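Local structure of catechol 2,3-dioxygenase (Rhodococcus sp., 2WL9) at residues M45-H50 with V124-P129; D38-L43 with R51-A56. The protein is a type I extradiol dioxygenase that probably uses iron and oxygen to cleave catechol rings beside the diol, in aromatic hydrocarbon breakdown. One frame throughout, in Å; residues are numbered along the deposited sequence.

Interaction 1 (M45-H50 with V124-P129); sequences MDRWHH and VDTSSP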
loop_
_atom_site.group_PDB
_atom_site.type_symbol
_atom_site.label_atom_id
_atom_site.label_comp_id
_atom_site.label_asym_id
_atom_site.label_seq_id
_atom_site.Cartn_x
_atom_site.Cartn_y
_atom_site.Cartn_z
ATOM N N MET C 45 28.702 -9.748 12.094
ATOM C CA MET C 45 27.743 -10.053 11.026
ATOM C C MET C 45 26.852 -8.860 10.673
ATOM O O MET C 45 26.125 -8.893 9.666
ATOM C CB MET C 45 26.838 -11.226 11.424
ATOM C CG MET C 45 27.550 -12.548 11.672
ATOM S SD MET C 45 26.425 -13.778 12.346
ATOM C CE MET C 45 25.303 -14.048 10.972
ATOM N N ASP C 46 26.893 -7.823 11.503
ATOM C CA ASP C 46 25.979 -6.687 11.373
ATOM C C ASP C 46 26.473 -5.493 12.188
ATOM O O ASP C 46 27.660 -5.403 12.481
ATOM C CB ASP C 46 24.546 -7.085 11.770
ATOM C CG ASP C 46 24.429 -7.556 13.224
ATOM O OD1 ASP C 46 25.428 -7.535 13.974
ATOM O OD2 ASP C 46 23.312 -7.959 13.620
ATOM N N ARG C 47 25.557 -4.596 12.553
ATOM C CA ARG C 47 25.879 -3.400 13.345
ATOM C C ARG C 47 26.597 -3.688 14.676
ATOM O O ARG C 47 27.443 -2.901 15.110
ATOM C CB ARG C 47 24.595 -2.645 13.665
ATOM C CG ARG C 47 24.215 -1.490 12.753
ATOM C CD ARG C 47 23.181 -0.609 13.493
ATOM N NE ARG C 47 22.312 -1.448 14.322
ATOM C CZ ARG C 47 21.675 -1.063 15.428
ATOM N NH1 ARG C 47 21.758 0.184 15.888
ATOM N NH2 ARG C 47 20.937 -1.947 16.077
ATOM N N TRP C 48 26.219 -4.784 15.336
ATOM C CA TRP C 48 26.797 -5.166 16.629
ATOM C C TRP C 48 28.305 -5.308 16.523
ATOM O O TRP C 48 28.818 -5.767 15.502
ATOM C CB TRP C 48 26.243 -6.513 17.103
ATOM C CG TRP C 48 24.803 -6.539 17.531
ATOM C CD1 TRP C 48 23.767 -5.767 17.053
ATOM C CD2 TRP C 48 24.224 -7.445 18.478
ATOM N NE1 TRP C 48 22.592 -6.111 17.688
ATOM C CE2 TRP C 48 22.845 -7.141 18.561
ATOM C CE3 TRP C 48 24.747 -8.466 19.290
ATOM C CZ2 TRP C 48 21.972 -7.840 19.415
ATOM C CZ3 TRP C 48 23.883 -9.157 20.141
ATOM C CH2 TRP C 48 22.510 -8.839 20.197
ATOM N N HIS C 49 29.013 -4.921 17.582
ATOM C CA HIS C 49 30.455 -5.135 17.651
ATOM C C HIS C 49 30.797 -6.548 17.166
ATOM O O HIS C 49 31.719 -6.724 16.356
ATOM C CB HIS C 49 30.962 -4.919 19.080
ATOM C CG HIS C 49 32.400 -5.287 19.265
ATOM N ND1 HIS C 49 32.796 -6.512 19.758
ATOM C CD2 HIS C 49 33.538 -4.598 19.011
ATOM C CE1 HIS C 49 34.115 -6.562 19.806
ATOM N NE2 HIS C 49 34.589 -5.410 19.365
ATOM N N HIS C 50 30.032 -7.540 17.631
ATOM C CA HIS C 50 30.241 -8.937 17.227
ATOM C C HIS C 50 29.023 -9.827 17.478
ATOM O O HIS C 50 28.173 -9.512 18.321
ATOM C CB HIS C 50 31.443 -9.540 17.969
ATOM C CG HIS C 50 31.191 -9.763 19.428
ATOM N ND1 HIS C 50 31.337 -8.767 20.365
ATOM C CD2 HIS C 50 30.783 -10.861 20.105
ATOM C CE1 HIS C 50 31.034 -9.240 21.559
ATOM N NE2 HIS C 50 30.688 -10.507 21.429
ATOM N N VAL C 124 27.014 -1.795 20.085
ATOM C CA VAL C 124 26.752 -1.619 18.661
ATOM C C VAL C 124 27.754 -0.602 18.113
ATOM O O VAL C 124 27.941 0.485 18.686
ATOM C CB VAL C 124 25.278 -1.165 18.431
ATOM C CG1 VAL C 124 24.944 -1.058 16.943
ATOM C CG2 VAL C 124 24.318 -2.132 19.109
ATOM N N ASP C 125 28.436 -0.982 17.033
ATOM C CA ASP C 125 29.449 -0.139 16.424
ATOM C C ASP C 125 28.855 0.506 15.181
ATOM O O ASP C 125 29.269 0.235 14.057
ATOM C CB ASP C 125 30.714 -0.947 16.095
ATOM C CG ASP C 125 31.475 -1.397 17.344
ATOM O OD1 ASP C 125 31.198 -0.887 18.460
ATOM O OD2 ASP C 125 32.374 -2.256 17.210
ATOM N N THR C 126 27.867 1.368 15.408
ATOM C CA THR C 126 27.166 2.047 14.329
ATOM C C THR C 126 28.147 2.848 13.477
ATOM O O THR C 126 28.023 2.872 12.249
ATOM C CB THR C 126 26.024 2.936 14.886
ATOM O OG1 THR C 126 25.211 2.155 15.767
ATOM C CG2 THR C 126 25.137 3.489 13.760
ATOM N N SER C 127 29.142 3.456 14.127
ATOM C CA SER C 127 30.099 4.364 13.468
ATOM C C SER C 127 31.011 3.726 12.414
ATOM O O SER C 127 31.538 4.418 11.543
ATOM C CB SER C 127 30.963 5.066 14.514
ATOM O OG SER C 127 31.744 4.127 15.229
ATOM N N SER C 128 31.224 2.421 12.511
ATOM C CA SER C 128 32.046 1.725 11.531
ATOM C C SER C 128 31.194 0.637 10.913
ATOM O O SER C 128 31.045 -0.439 11.492
ATOM C CB SER C 128 33.301 1.136 12.174
ATOM O OG SER C 128 34.274 0.852 11.183
ATOM N N PRO C 129 30.606 0.926 9.742
ATOM C CA PRO C 129 29.610 0.031 9.176
ATOM C C PRO C 129 30.180 -1.341 8.873
ATOM O O PRO C 129 31.376 -1.467 8.580
ATOM C CB PRO C 129 29.180 0.726 7.880
ATOM C CG PRO C 129 30.205 1.744 7.602
ATOM C CD PRO C 129 30.832 2.116 8.903
HETATM O O HOH W 1 22.659 2.856 16.107
#

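Interaction 2 (D38-L43 with R51-A56); sequences DDRIYL and RIVLHA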
loop_
_atom_site.group_PDB
_atom_site.type_symbol
_atom_site.label_atom_id
_atom_site.label_comp_id
_atom_site.label_asym_id
_atom_site.label_seq_id
_atom_site.Cartn_x
_atom_site.Cartn_y
_atom_site.Cartn_z
ATOM N N ASP C 38 45.074 -10.549 23.383
ATOM C CA ASP C 38 46.083 -11.562 23.122
ATOM C C ASP C 38 45.511 -12.969 22.930
ATOM O O ASP C 38 46.188 -13.841 22.385
ATOM C CB ASP C 38 47.145 -11.550 24.237
ATOM C CG ASP C 38 46.540 -11.413 25.636
ATOM O OD1 ASP C 38 45.356 -11.008 25.764
ATOM O OD2 ASP C 38 47.260 -11.703 26.617
ATOM N N ASP C 39 44.262 -13.183 23.342
ATOM C CA ASP C 39 43.702 -14.532 23.371
ATOM C C ASP C 39 42.426 -14.738 22.561
ATOM O O ASP C 39 41.902 -15.850 22.512
ATOM C CB ASP C 39 43.478 -14.993 24.821
ATOM C CG ASP C 39 42.413 -14.175 25.555
ATOM O OD1 ASP C 39 42.002 -13.098 25.067
ATOM O OD2 ASP C 39 41.986 -14.623 26.639
ATOM N N ARG C 40 41.928 -13.679 21.933
ATOM C CA ARG C 40 40.641 -13.753 21.250
ATOM C C ARG C 40 40.488 -12.749 20.115
ATOM O O ARG C 40 41.121 -11.695 20.108
ATOM C CB ARG C 40 39.497 -13.600 22.257
ATOM C CG ARG C 40 39.328 -12.199 22.822
ATOM C CD ARG C 40 38.419 -12.216 24.037
ATOM N NE ARG C 40 39.115 -12.750 25.204
ATOM C CZ ARG C 40 38.540 -12.982 26.379
ATOM N NH1 ARG C 40 37.244 -12.730 26.554
ATOM N NH2 ARG C 40 39.264 -13.468 27.377
ATOM N N ILE C 41 39.649 -13.109 19.151
ATOM C CA ILE C 41 39.180 -12.185 18.125
ATOM C C ILE C 41 37.672 -12.378 17.980
ATOM O O ILE C 41 37.085 -13.228 18.665
ATOM C CB ILE C 41 39.914 -12.380 16.769
ATOM C CG1 ILE C 41 39.722 -13.803 16.240
ATOM C CG2 ILE C 41 41.396 -12.010 16.892
ATOM C CD1 ILE C 41 40.088 -13.972 14.779
ATOM N N TYR C 42 37.043 -11.585 17.116
ATOM C CA TYR C 42 35.585 -11.612 16.982
ATOM C C TYR C 42 35.139 -11.717 15.529
ATOM O O TYR C 42 35.831 -11.270 14.612
ATOM C CB TYR C 42 34.940 -10.363 17.601
ATOM C CG TYR C 42 35.366 -10.049 19.019
ATOM C CD1 TYR C 42 34.572 -10.406 20.108
ATOM C CD2 TYR C 42 36.570 -9.389 19.264
ATOM C CE1 TYR C 42 34.976 -10.124 21.410
ATOM C CE2 TYR C 42 36.982 -9.107 20.546
ATOM C CZ TYR C 42 36.185 -9.469 21.615
ATOM O OH TYR C 42 36.616 -9.174 22.880
ATOM N N LEU C 43 33.964 -12.300 15.331
ATOM C CA LEU C 43 33.354 -12.312 14.010
ATOM C C LEU C 43 32.097 -11.464 14.061
ATOM O O LEU C 43 31.241 -11.654 14.910
ATOM C CB LEU C 43 33.046 -13.743 13.558
ATOM C CG LEU C 43 34.236 -14.706 13.458
ATOM C CD1 LEU C 43 33.750 -16.154 13.283
ATOM C CD2 LEU C 43 35.198 -14.317 12.344
ATOM N N ARG C 51 28.966 -10.951 16.755
ATOM C CA ARG C 51 28.001 -12.010 17.059
ATOM C C ARG C 51 28.699 -13.257 17.614
ATOM O O ARG C 51 28.071 -14.088 18.274
ATOM C CB ARG C 51 27.167 -12.405 15.827
ATOM C CG ARG C 51 26.382 -11.281 15.102
ATOM C CD ARG C 51 25.710 -10.247 16.011
ATOM N NE ARG C 51 24.610 -10.783 16.801
ATOM C CZ ARG C 51 23.337 -10.376 16.748
ATOM N NH1 ARG C 51 22.943 -9.402 15.943
ATOM N NH2 ARG C 51 22.449 -10.950 17.541
ATOM N N ILE C 52 29.986 -13.402 17.318
ATOM C CA ILE C 52 30.751 -14.573 17.739
ATOM C C ILE C 52 32.114 -14.155 18.283
ATOM O O ILE C 52 32.785 -13.303 17.703
ATOM C CB ILE C 52 30.933 -15.615 16.576
ATOM C CG1 ILE C 52 29.585 -15.989 15.943
ATOM C CG2 ILE C 52 31.631 -16.896 17.074
ATOM C CD1 ILE C 52 29.683 -16.809 14.641
ATOM N N VAL C 53 32.496 -14.765 19.404
ATOM C CA VAL C 53 33.828 -14.598 19.986
ATOM C C VAL C 53 34.593 -15.887 19.774
ATOM O O VAL C 53 34.107 -16.963 20.113
ATOM C CB VAL C 53 33.779 -14.307 21.507
ATOM C CG1 VAL C 53 35.142 -13.846 22.011
ATOM C CG2 VAL C 53 32.740 -13.260 21.822
ATOM N N LEU C 54 35.785 -15.775 19.206
ATOM C CA LEU C 54 36.661 -16.931 19.049
ATOM C C LEU C 54 37.758 -16.884 20.103
ATOM O O LEU C 54 38.598 -15.986 20.096
ATOM C CB LEU C 54 37.267 -16.973 17.646
ATOM C CG LEU C 54 36.327 -17.011 16.429
ATOM C CD1 LEU C 54 37.145 -16.909 15.155
ATOM C CD2 LEU C 54 35.440 -18.259 16.396
ATOM N N HIS C 55 37.733 -17.849 21.013
ATOM C CA HIS C 55 38.757 -17.965 22.044
ATOM C C HIS C 55 39.824 -18.943 21.578
ATOM O O HIS C 55 39.555 -20.138 21.423
ATOM C CB HIS C 55 38.140 -18.458 23.348
ATOM C CG HIS C 55 37.161 -17.503 23.956
ATOM N ND1 HIS C 55 37.519 -16.583 24.914
ATOM C CD2 HIS C 55 35.831 -17.337 23.754
ATOM C CE1 HIS C 55 36.454 -15.889 25.276
ATOM N NE2 HIS C 55 35.416 -16.330 24.591
ATOM N N ALA C 56 41.026 -18.429 21.339
ATOM C CA ALA C 56 42.143 -19.263 20.906
ATOM C C ALA C 56 42.720 -19.996 22.107
ATOM O O ALA C 56 43.787 -19.638 22.620
ATOM C CB ALA C 56 43.201 -18.420 20.221
#

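Interaction 1 (M45-H50 with V124-P129)
The guanidinium of R47 has the methyl CG1 of V124 over one face, 3.4 Å above the plane and set toward the rim. A water lies in plane at the guanidinium's edge. It accepts from T126 OG1 at 2.7 Å and, weakly, from R47 NH1, and so joins the two side chains. With CG1 anti to the backbone N (chi1 -176°), V124 lays this methyl along the arginine, 3.7 Å from R47 CB as well as against the guanidinium. D125 OD2 lies at the edge of the H49 ring, 3.2 Å from H49 CD2. The ring and carboxylate planes are nearly perpendicular, 84° apart. H50 ND1 lies in plane at another part of the H49 edge, 2.8 Å from H49 ND1, and the two share a hydrogen bond. D35 binds H49 NE2, and Q123 binds D125 OD1.

The backbones meet in a single bridge, W48 with V124. D125 N donates to R47 O at 2.9 Å. D46 OD1 accepts from W48 N, which comes from above the carboxylate plane. This is an Asx turn that ends on the bridge residue W48.

R47 NH2 forms a salt bridge with E276 of a second subunit, and Y278 of that subunit packs on V124. The contact thus joins the loop between strands 40-44 and 52-56 to the loop after strand 115-120, at a subunit interface.

Interaction 2 (D38-L43 with R51-A56)
Backbone hydrogen bonds pair I41 with L54 and L43 with I52, the two hydrogen-bonded pairs of an antiparallel hairpin. I41 N donates to L54 O, and L54 N returns a bond to I41 O at 2.9 Å. L43 N reaches I52 O at 2.8 Å, nearly straight at 169°. L43 O accepts from both R51 N and I52 N, so R51 and I52 together face L43 in a classic beta bulge. Just before strand 40-44, A56 N bonds D39 O.

The CA atoms of R40 and Y42, residues of the non-hydrogen-bonded pairs, make CA-H...O contacts with L54 O and I52 O, the latter 3.3 Å from Y42 CA.

Apolar contacts fall on both faces of the sheet. On the face of I41, L43, I52 and L54, L43 CD1 meets L54 CD1 at 3.9 Å, and L54 CD1 also touches I41 CD1. L12 and V14 of strand 6-14 touch L54, and helix 17-24 packs here, L17 on I41 and A24 on L43. On the other face, the Y42 ring lies alongside V53, with CE1 3.8 Å from CG1.

Polar contacts centre on R40, on the face of Y42, V53 and H55. R40 grips D39 side-on, NE to OD1 at 2.9 Å and NH2 to OD2. Both acceptors lie close to the guanidinium plane. H55 turns its ring edge to one guanidinium face, CE1 3.5 Å from R40 NH1, with the planes 63° apart. E99 binds R40 NH1, and Y64 OH bonds H55 NE2.

The hairpin therefore has an aliphatic face and a mixed one. Carboxylates of D39 and E99 probably offset the arginine charge and would hold its flat group beside the histidine.

How the interactions relate
Along the chain the segments alternate: 38-43, 45-50, 51-56, then 124-129. Interaction 2 is the hairpin of strands 40-44 and 52-56, within the eight-stranded mixed sheet built by the first part of the chain. Interaction 1 starts from the loop joining those strands and ties it to a loop far later in the chain. The centres are 15 Å apart, yet the two touch. D46 OD2 forms a salt bridge with R51 NH1, and H50 packs on the Y42 ring. One end of the hairpin is thus linked through its connecting loop to a subunit interface. The iron ligands H149, H212, Y253 and E263 belong to the second sheet, so both contacts are structural packing and neither supplies a ligand.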